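Local coordinates for sialidase domain-containing protein (Dyadobacter fermentans, PDB 5HX0) that is of unknown function but folds as a BNR-repeat beta-propeller related to non-viral sialidases, which suggests a role in recognising or cleaving glycans, at residues G41-E46 / K376-V381; V48-N53 / I71-R76; T136-S141 / G210-G215. One frame throughout, in Å; residues are numbered along the deposited sequence.

How the contacts relate
The three contacts sample different parts of a six-bladed beta-propeller. Contacts 1 and 2 both use strand 42-51, which pairs with the C-terminal strand 393-401 and so closes the ring; their centres lie 18 Å apart. Contact 1 stays inside this last blade, whereas contact 2 (48-53 with 71-76) spans from it to the first. Contact 3 (136-141 with 210-215) joins the second blade to the third, its centre 18 Å from that of contact 2 and 24 Å from that of contact 1. Along the chain contact 2 closes before contact 3 opens, and both are nested inside the long loop closed by contact 1. Together they show closure of the ring and cohesion between successive blades.

Contact 1: residues G41-E46 / K376-V381; sequences GVRKVE and KNRVLV
Arg378 starts with CG beside its backbone N (chi1 -73°) and runs extended from CG to NE, which carries the guanidinium across to Val45; there CG1 lies opposite the backbone N (chi1 178°), and both methyls turn to the flat group. The two side chains cross at about a right angle. CG2 of Val45 sits over the centre of one guanidinium face, 3.8 Å from CZ of Arg378, while Val45 CG1 lies 3.7 Å from Arg378 NH2 on that same face. No hydrogen bond joins the segments. Strands 42-51 and 378-385 flank strand 393-401 in one blade, so the pair meets across an intervening strand. Val45 and Glu46 both face Ile398 of that strand in a classic beta bulge, and Val45 also touches Ile398. Arg43 reaches in beside the pair, its NH2 4.2 Å from Arg378 NH2. Its charge is matched by a salt bridge to Glu400, which probably eases the approach of two cations. At this partly exposed edge of the propeller, a valine and the flat, weakly hydrated face of a guanidinium make a van der Waals contact that leaves the N-H groups directed along the plane of the arginine.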
loop_
_atom_site.group_PDB
_atom_site.type_symbol
_atom_site.label_atom_id
_atom_site.label_comp_id
_atom_site.label_asym_id
_atom_site.label_seq_id
_atom_site.Cartn_x
_atom_site.Cartn_y
_atom_site.Cartn_z
ATOM N N GLY A 41 -26.472 -20.352 -29.673
ATOM C CA GLY A 41 -26.673 -20.078 -28.268
ATOM C C GLY A 41 -25.726 -19.071 -27.657
ATOM O O GLY A 41 -25.770 -18.876 -26.435
ATOM N N VAL A 42 -24.868 -18.430 -28.454
ATOM C CA VAL A 42 -23.930 -17.425 -27.960
ATOM C C VAL A 42 -24.246 -16.086 -28.602
ATOM O O VAL A 42 -24.421 -16.004 -29.821
ATOM C CB VAL A 42 -22.471 -17.811 -28.240
ATOM C CG1 VAL A 42 -21.545 -16.750 -27.695
ATOM C CG2 VAL A 42 -22.177 -19.153 -27.625
ATOM N N ARG A 43 -24.283 -15.037 -27.781
ATOM C CA ARG A 43 -24.572 -13.685 -28.231
ATOM C C ARG A 43 -23.935 -12.701 -27.250
ATOM O O ARG A 43 -24.053 -12.874 -26.035
ATOM C CB ARG A 43 -26.093 -13.481 -28.318
ATOM C CG ARG A 43 -26.565 -12.071 -28.550
ATOM C CD ARG A 43 -28.089 -12.031 -28.664
ATOM N NE ARG A 43 -28.753 -12.198 -27.373
ATOM C CZ ARG A 43 -29.137 -11.183 -26.601
ATOM N NH1 ARG A 43 -28.908 -9.938 -26.994
ATOM N NH2 ARG A 43 -29.734 -11.407 -25.436
ATOM N N LYS A 44 -23.269 -11.677 -27.769
ATOM C CA LYS A 44 -22.751 -10.626 -26.907
ATOM C C LYS A 44 -23.864 -9.638 -26.604
ATOM O O LYS A 44 -24.469 -9.076 -27.518
ATOM C CB LYS A 44 -21.568 -9.906 -27.544
ATOM C CG LYS A 44 -21.081 -8.737 -26.677
ATOM C CD LYS A 44 -19.630 -8.370 -26.954
ATOM C CE LYS A 44 -19.528 -7.488 -28.146
ATOM N NZ LYS A 44 -18.208 -6.822 -28.256
ATOM N N VAL A 45 -24.142 -9.435 -25.324
ATOM C CA VAL A 45 -25.164 -8.472 -24.940
ATOM C C VAL A 45 -24.636 -7.054 -25.086
ATOM O O VAL A 45 -25.251 -6.206 -25.743
ATOM C CB VAL A 45 -25.639 -8.761 -23.507
ATOM C CG1 VAL A 45 -26.681 -7.721 -23.047
ATOM C CG2 VAL A 45 -26.206 -10.159 -23.435
ATOM N N GLU A 46 -23.479 -6.779 -24.493
ATOM C CA GLU A 46 -22.880 -5.453 -24.555
ATOM C C GLU A 46 -21.471 -5.538 -23.986
ATOM O O GLU A 46 -21.102 -6.512 -23.330
ATOM C CB GLU A 46 -23.705 -4.440 -23.770
ATOM C CG GLU A 46 -23.886 -4.817 -22.313
ATOM C CD GLU A 46 -24.714 -3.794 -21.547
ATOM O OE1 GLU A 46 -24.700 -2.600 -21.926
ATOM O OE2 GLU A 46 -25.381 -4.190 -20.570
ATOM N N LYS A 376 -28.214 -17.730 -14.719
ATOM C CA LYS A 376 -28.296 -18.958 -15.509
ATOM C C LYS A 376 -27.960 -18.724 -16.976
ATOM O O LYS A 376 -27.389 -19.603 -17.627
ATOM C CB LYS A 376 -29.691 -19.577 -15.383
ATOM N N ASN A 377 -28.288 -17.557 -17.525
ATOM C CA ASN A 377 -28.102 -17.367 -18.957
ATOM C C ASN A 377 -27.060 -16.326 -19.350
ATOM O O ASN A 377 -26.880 -16.088 -20.549
ATOM C CB ASN A 377 -29.447 -17.030 -19.603
ATOM C CG ASN A 377 -30.326 -18.260 -19.752
ATOM O OD1 ASN A 377 -31.416 -18.329 -19.190
ATOM N ND2 ASN A 377 -29.837 -19.252 -20.496
ATOM N N ARG A 378 -26.352 -15.717 -18.403
ATOM C CA ARG A 378 -25.409 -14.670 -18.757
ATOM C C ARG A 378 -24.084 -14.842 -18.030
ATOM O O ARG A 378 -24.046 -15.227 -16.854
ATOM C CB ARG A 378 -25.991 -13.291 -18.466
ATOM C CG ARG A 378 -27.063 -12.933 -19.485
ATOM C CD ARG A 378 -27.552 -11.543 -19.302
ATOM N NE ARG A 378 -28.442 -11.139 -20.381
ATOM C CZ ARG A 378 -28.769 -9.875 -20.633
ATOM N NH1 ARG A 378 -28.266 -8.900 -19.879
ATOM N NH2 ARG A 378 -29.587 -9.584 -21.643
ATOM N N VAL A 379 -23.008 -14.524 -18.758
ATOM C CA VAL A 379 -21.632 -14.582 -18.272
ATOM C C VAL A 379 -20.985 -13.223 -18.499
ATOM O O VAL A 379 -21.140 -12.624 -19.568
ATOM C CB VAL A 379 -20.828 -15.669 -19.017
ATOM C CG1 VAL A 379 -19.349 -15.568 -18.687
ATOM C CG2 VAL A 379 -21.356 -17.065 -18.689
ATOM N N LEU A 380 -20.221 -12.755 -17.516
ATOM C CA LEU A 380 -19.352 -11.594 -17.701
ATOM C C LEU A 380 -17.938 -12.081 -17.983
ATOM O O LEU A 380 -17.360 -12.815 -17.177
ATOM C CB LEU A 380 -19.356 -10.700 -16.460
ATOM C CG LEU A 380 -18.276 -9.621 -16.430
ATOM C CD1 LEU A 380 -18.562 -8.581 -17.501
ATOM C CD2 LEU A 380 -18.191 -8.986 -15.052
ATOM N N VAL A 381 -17.397 -11.717 -19.135
ATOM C CA VAL A 381 -15.981 -11.951 -19.419
ATOM C C VAL A 381 -15.283 -10.630 -19.124
ATOM O O VAL A 381 -15.376 -9.685 -19.910
ATOM C CB VAL A 381 -15.741 -12.401 -20.862
ATOM C CG1 VAL A 381 -14.238 -12.687 -21.073
ATOM C CG2 VAL A 381 -16.613 -13.622 -21.198
#

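Contact 2: residues V48-N53 / I71-R76; sequences VVIYRN and IVLAFR
Ile50 with Leu73 and Tyr51 with Phe75 form a buried contact between two blades of the propeller, apolar across the two segments: strand 42-51 belongs to the last blade and strand 71-79 to the first. The nearest alpha carbons, those of Ile50 and Leu73, are 9.1 Å apart, so side chains, not backbone bonds, join these two segments. Two consecutive residues of strand 42-51 can point to the same neighbour because Ile50 and Tyr51 form a classic beta bulge opposite Ile394. In the aliphatic pair, the CD1 end of Ile50 meets Leu73 CD1 at 3.9 Å, with the CG2 branch of Ile50 close to that same methyl. The rings of Tyr51 and Phe75 are set obliquely, their planes at 34° and their centroids 5.3 Å apart. The far corner of Phe75 does the touching: its CZ is 3.6 Å from Tyr51 CD2, and its CE2 is 3.7 Å from that carbon. With CG of Phe75 placed between its backbone N and carbonyl carbon (chi1 60°), the ring rises from the strand to this meeting point. The phenol hydroxyl of Tyr51 is hydrogen-bonded to Arg77, which ties the polar end of the ring to the first blade as well. Ile394 of strand 393-401 touches Ile50, Leu73 and Phe75, while Val101 and Val99 of strand 97-103 pack on Ile50 and Phe75 respectively, and Ala58 of strand 56-65 also meets Phe75.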
loop_
_atom_site.group_PDB
_atom_site.type_symbol
_atom_site.label_atom_id
_atom_site.label_comp_id
_atom_site.label_asym_id
_atom_site.label_seq_id
_atom_site.Cartn_x
_atom_site.Cartn_y
_atom_site.Cartn_z
ATOM N N VAL A 48 -18.810 -3.420 -21.384
ATOM C CA VAL A 48 -18.882 -2.479 -20.270
ATOM C C VAL A 48 -17.477 -2.026 -19.891
ATOM O O VAL A 48 -16.478 -2.691 -20.178
ATOM C CB VAL A 48 -19.611 -3.064 -19.040
ATOM C CG1 VAL A 48 -20.993 -3.500 -19.428
ATOM C CG2 VAL A 48 -18.829 -4.250 -18.434
ATOM N N VAL A 49 -17.410 -0.853 -19.272
ATOM C CA VAL A 49 -16.190 -0.362 -18.640
ATOM C C VAL A 49 -16.351 -0.561 -17.138
ATOM O O VAL A 49 -17.354 -0.143 -16.553
ATOM C CB VAL A 49 -15.913 1.109 -18.992
ATOM C CG1 VAL A 49 -14.723 1.619 -18.177
ATOM C CG2 VAL A 49 -15.591 1.236 -20.492
ATOM N N ILE A 50 -15.397 -1.252 -16.527
ATOM C CA ILE A 50 -15.498 -1.655 -15.137
ATOM C C ILE A 50 -14.728 -0.709 -14.224
ATOM O O ILE A 50 -15.223 -0.320 -13.169
ATOM C CB ILE A 50 -15.019 -3.119 -14.983
ATOM C CG1 ILE A 50 -16.004 -4.051 -15.701
ATOM C CG2 ILE A 50 -14.831 -3.509 -13.483
ATOM C CD1 ILE A 50 -15.664 -5.530 -15.598
ATOM N N TYR A 51 -13.526 -0.300 -14.625
ATOM C CA TYR A 51 -12.778 0.702 -13.868
ATOM C C TYR A 51 -11.789 1.365 -14.801
ATOM O O TYR A 51 -11.019 0.673 -15.481
ATOM C CB TYR A 51 -12.024 0.111 -12.668
ATOM C CG TYR A 51 -11.173 1.163 -12.004
ATOM C CD1 TYR A 51 -11.747 2.129 -11.187
ATOM C CD2 TYR A 51 -9.802 1.255 -12.269
ATOM C CE1 TYR A 51 -10.970 3.127 -10.614
ATOM C CE2 TYR A 51 -9.022 2.243 -11.693
ATOM C CZ TYR A 51 -9.608 3.172 -10.866
ATOM O OH TYR A 51 -8.824 4.157 -10.296
ATOM N N ARG A 52 -11.812 2.701 -14.824
ATOM C CA ARG A 52 -10.963 3.477 -15.719
ATOM C C ARG A 52 -10.583 4.782 -15.043
ATOM O O ARG A 52 -11.459 5.531 -14.600
ATOM C CB ARG A 52 -11.684 3.775 -17.047
ATOM C CG ARG A 52 -10.838 4.608 -18.015
ATOM C CD ARG A 52 -11.666 5.094 -19.223
ATOM N NE ARG A 52 -10.885 5.876 -20.195
ATOM C CZ ARG A 52 -10.533 7.154 -20.055
ATOM N NH1 ARG A 52 -10.854 7.833 -18.967
ATOM N NH2 ARG A 52 -9.847 7.759 -21.018
ATOM N N ASN A 53 -9.289 5.077 -15.016
ATOM C CA ASN A 53 -8.804 6.336 -14.458
ATOM C C ASN A 53 -7.469 6.634 -15.128
ATOM O O ASN A 53 -6.525 5.850 -15.001
ATOM C CB ASN A 53 -8.661 6.243 -12.930
ATOM C CG ASN A 53 -8.205 7.562 -12.306
ATOM O OD1 ASN A 53 -7.394 8.275 -12.890
ATOM N ND2 ASN A 53 -8.730 7.886 -11.113
ATOM N N ILE A 71 -20.664 -9.297 -6.808
ATOM C CA ILE A 71 -19.557 -9.632 -7.685
ATOM C C ILE A 71 -18.340 -8.839 -7.229
ATOM O O ILE A 71 -18.404 -7.613 -7.084
ATOM C CB ILE A 71 -19.917 -9.300 -9.144
ATOM C CG1 ILE A 71 -21.215 -10.016 -9.545
ATOM C CG2 ILE A 71 -18.754 -9.643 -10.095
ATOM C CD1 ILE A 71 -21.913 -9.348 -10.721
ATOM N N VAL A 72 -17.230 -9.528 -6.992
ATOM C CA VAL A 72 -16.003 -8.893 -6.515
ATOM C C VAL A 72 -14.938 -9.102 -7.579
ATOM O O VAL A 72 -14.579 -10.246 -7.879
ATOM C CB VAL A 72 -15.538 -9.481 -5.175
ATOM C CG1 VAL A 72 -14.281 -8.706 -4.684
ATOM C CG2 VAL A 72 -16.655 -9.431 -4.155
ATOM N N LEU A 73 -14.408 -8.015 -8.136
ATOM C CA LEU A 73 -13.357 -8.119 -9.144
ATOM C C LEU A 73 -12.074 -7.488 -8.611
ATOM O O LEU A 73 -12.058 -6.299 -8.262
ATOM C CB LEU A 73 -13.787 -7.473 -10.469
ATOM C CG LEU A 73 -12.771 -7.474 -11.631
ATOM C CD1 LEU A 73 -13.514 -7.390 -12.978
ATOM C CD2 LEU A 73 -11.766 -6.330 -11.551
ATOM N N ALA A 74 -11.002 -8.283 -8.580
ATOM C CA ALA A 74 -9.689 -7.845 -8.099
ATOM C C ALA A 74 -8.821 -7.502 -9.294
ATOM O O ALA A 74 -8.916 -8.157 -10.335
ATOM C CB ALA A 74 -9.006 -8.947 -7.287
ATOM N N PHE A 75 -7.978 -6.479 -9.147
ATOM C CA PHE A 75 -7.034 -6.164 -10.210
ATOM C C PHE A 75 -5.819 -5.465 -9.622
ATOM O O PHE A 75 -5.797 -5.052 -8.457
ATOM C CB PHE A 75 -7.675 -5.315 -11.340
ATOM C CG PHE A 75 -8.220 -3.974 -10.886
ATOM C CD1 PHE A 75 -9.457 -3.894 -10.253
ATOM C CD2 PHE A 75 -7.520 -2.803 -11.129
ATOM C CE1 PHE A 75 -9.988 -2.680 -9.851
ATOM C CE2 PHE A 75 -8.046 -1.573 -10.734
ATOM C CZ PHE A 75 -9.276 -1.509 -10.102
ATOM N N ARG A 76 -4.778 -5.397 -10.441
ATOM C CA ARG A 76 -3.558 -4.672 -10.110
ATOM C C ARG A 76 -3.737 -3.218 -10.511
ATOM O O ARG A 76 -4.069 -2.928 -11.667
ATOM C CB ARG A 76 -2.359 -5.266 -10.862
ATOM C CG ARG A 76 -1.019 -4.510 -10.633
ATOM C CD ARG A 76 0.052 -5.050 -11.603
ATOM N NE ARG A 76 1.397 -4.485 -11.374
ATOM C CZ ARG A 76 1.850 -3.366 -11.938
ATOM N NH1 ARG A 76 1.070 -2.648 -12.757
ATOM N NH2 ARG A 76 3.089 -2.950 -11.680
#

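Contact 3: residues T136-S141 / G210-G215; sequences TILCAS and GAMYEG
Met212, present as selenomethionine, reaches across to strand 137-145 and crosses the side chain of Leu138 at about a right angle. Its selenium and its terminal methyl meet different residues. SE lies 3.9 Å from Leu138 CD1, and CE lies 3.8 Å from Ala140 CB. CG of Met212 stands beside the backbone N (chi1 -58°) and the chain is then extended (chi2 174°, chi3 171°), which gives it the length to span backbones whose nearest alpha carbons, Ala140 and Gly210, are 9.2 Å apart. Leu138 uses one branch: CD1 turns to the selenium, whereas its CD2 is 6.0 Å from SE of Met212. Leu138 and Ala140 both direct their beta carbons to Met212, and Cys139 between them turns the other way, onto Trp182. The short Ala140 side chain lets the methyl CE come close to the strand, while the longer leucine meets the chain one atom earlier. No hydrogen bond crosses and the three residues are buried, so the contact is apolar and probably rests on van der Waals packing and exclusion of water; the natural methionine would have sulfur in place of selenium. Ile220 and Trp222 of strand 220-229 extend the apolar surface on the other blade: Met212 touches both, Ile220 also meets Leu138, and Trp222 also meets Ala140. Leu130 and Trp249 add further contacts to Met212. Trp249 ends a sequence that fits the Asp-box pattern S-x-D-x-G-x-T-W of BNR repeats, and apolar seams of this kind between adjacent blades are characteristic of beta-propellers and help to hold the ring together.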
loop_
_atom_site.group_PDB
_atom_site.type_symbol
_atom_site.label_atom_id
_atom_site.label_comp_id
_atom_site.label_asym_id
_atom_site.label_seq_id
_atom_site.Cartn_x
_atom_site.Cartn_y
_atom_site.Cartn_z
ATOM N N THR A 136 -14.909 -19.336 1.564
ATOM C CA THR A 136 -13.525 -18.881 1.677
ATOM C C THR A 136 -13.041 -18.293 0.356
ATOM O O THR A 136 -13.350 -18.815 -0.718
ATOM C CB THR A 136 -12.637 -20.057 2.068
ATOM O OG1 THR A 136 -13.097 -20.596 3.319
ATOM C CG2 THR A 136 -11.173 -19.627 2.187
ATOM N N ILE A 137 -12.265 -17.211 0.424
ATOM C CA ILE A 137 -11.670 -16.626 -0.780
ATOM C C ILE A 137 -10.161 -16.626 -0.635
ATOM O O ILE A 137 -9.632 -16.159 0.380
ATOM C CB ILE A 137 -12.184 -15.201 -1.052
ATOM C CG1 ILE A 137 -13.709 -15.194 -1.208
ATOM C CG2 ILE A 137 -11.498 -14.607 -2.320
ATOM C CD1 ILE A 137 -14.321 -13.784 -1.108
ATOM N N LEU A 138 -9.476 -17.164 -1.644
ATOM C CA LEU A 138 -8.027 -17.082 -1.764
ATOM C C LEU A 138 -7.691 -16.037 -2.815
ATOM O O LEU A 138 -8.370 -15.954 -3.840
ATOM C CB LEU A 138 -7.428 -18.418 -2.189
ATOM C CG LEU A 138 -7.748 -19.656 -1.345
ATOM C CD1 LEU A 138 -7.099 -20.885 -1.967
ATOM C CD2 LEU A 138 -7.213 -19.443 0.044
ATOM N N CYS A 139 -6.640 -15.252 -2.568
ATOM C CA CYS A 139 -6.169 -14.263 -3.541
ATOM C C CYS A 139 -4.666 -14.468 -3.719
ATOM O O CYS A 139 -3.870 -14.013 -2.894
ATOM C CB CYS A 139 -6.497 -12.832 -3.097
ATOM S SG CYS A 139 -5.966 -11.588 -4.302
ATOM N N ALA A 140 -4.283 -15.151 -4.793
ATOM C CA ALA A 140 -2.876 -15.393 -5.081
ATOM C C ALA A 140 -2.260 -14.176 -5.758
ATOM O O ALA A 140 -2.921 -13.446 -6.513
ATOM C CB ALA A 140 -2.714 -16.622 -5.977
ATOM N N SER A 141 -0.987 -13.942 -5.465
ATOM C CA SER A 141 -0.280 -12.826 -6.094
ATOM C C SER A 141 1.201 -13.188 -6.171
ATOM O O SER A 141 1.605 -14.308 -5.828
ATOM C CB SER A 141 -0.534 -11.530 -5.305
ATOM O OG SER A 141 0.107 -10.422 -5.918
ATOM N N GLY A 210 -3.344 -17.297 -13.159
ATOM C CA GLY A 210 -4.251 -18.318 -13.662
ATOM C C GLY A 210 -5.211 -18.747 -12.575
ATOM O O GLY A 210 -5.022 -18.456 -11.397
ATOM N N ALA A 211 -6.265 -19.447 -12.996
ATOM C CA ALA A 211 -7.278 -19.906 -12.059
ATOM C C ALA A 211 -6.840 -21.188 -11.358
ATOM O O ALA A 211 -6.327 -22.123 -11.997
ATOM C CB ALA A 211 -8.613 -20.140 -12.773
HETATM N N MSE A 212 -7.040 -21.217 -10.040
HETATM C CA MSE A 212 -7.024 -22.440 -9.257
HETATM C C MSE A 212 -8.357 -23.127 -9.472
HETATM O O MSE A 212 -9.255 -22.538 -10.069
HETATM C CB MSE A 212 -6.827 -22.139 -7.767
HETATM C CG MSE A 212 -5.568 -21.381 -7.451
HETATM SE SE MSE A 212 -5.588 -20.923 -5.551
HETATM C CE MSE A 212 -3.781 -20.249 -5.357
ATOM N N TYR A 213 -8.513 -24.357 -8.970
ATOM C CA TYR A 213 -9.808 -25.021 -9.079
ATOM C C TYR A 213 -10.027 -25.882 -7.840
ATOM O O TYR A 213 -9.111 -26.570 -7.376
ATOM C CB TYR A 213 -9.894 -25.857 -10.373
ATOM C CG TYR A 213 -11.298 -26.311 -10.704
ATOM C CD1 TYR A 213 -11.792 -27.519 -10.205
ATOM C CD2 TYR A 213 -12.133 -25.530 -11.490
ATOM C CE1 TYR A 213 -13.075 -27.932 -10.491
ATOM C CE2 TYR A 213 -13.426 -25.940 -11.790
ATOM C CZ TYR A 213 -13.886 -27.136 -11.281
ATOM O OH TYR A 213 -15.161 -27.562 -11.559
ATOM N N GLU A 214 -11.226 -25.807 -7.279
ATOM C CA GLU A 214 -11.571 -26.641 -6.131
ATOM C C GLU A 214 -12.126 -27.961 -6.670
ATOM O O GLU A 214 -13.203 -27.990 -7.263
ATOM C CB GLU A 214 -12.574 -25.920 -5.229
ATOM C CG GLU A 214 -12.905 -26.707 -3.949
ATOM C CD GLU A 214 -14.000 -26.049 -3.104
ATOM O OE1 GLU A 214 -14.679 -25.112 -3.585
ATOM O OE2 GLU A 214 -14.181 -26.485 -1.948
ATOM N N GLY A 215 -11.393 -29.047 -6.485
ATOM C CA GLY A 215 -11.864 -30.326 -6.979
ATOM C C GLY A 215 -13.099 -30.804 -6.231
ATOM O O GLY A 215 -13.462 -30.294 -5.170
#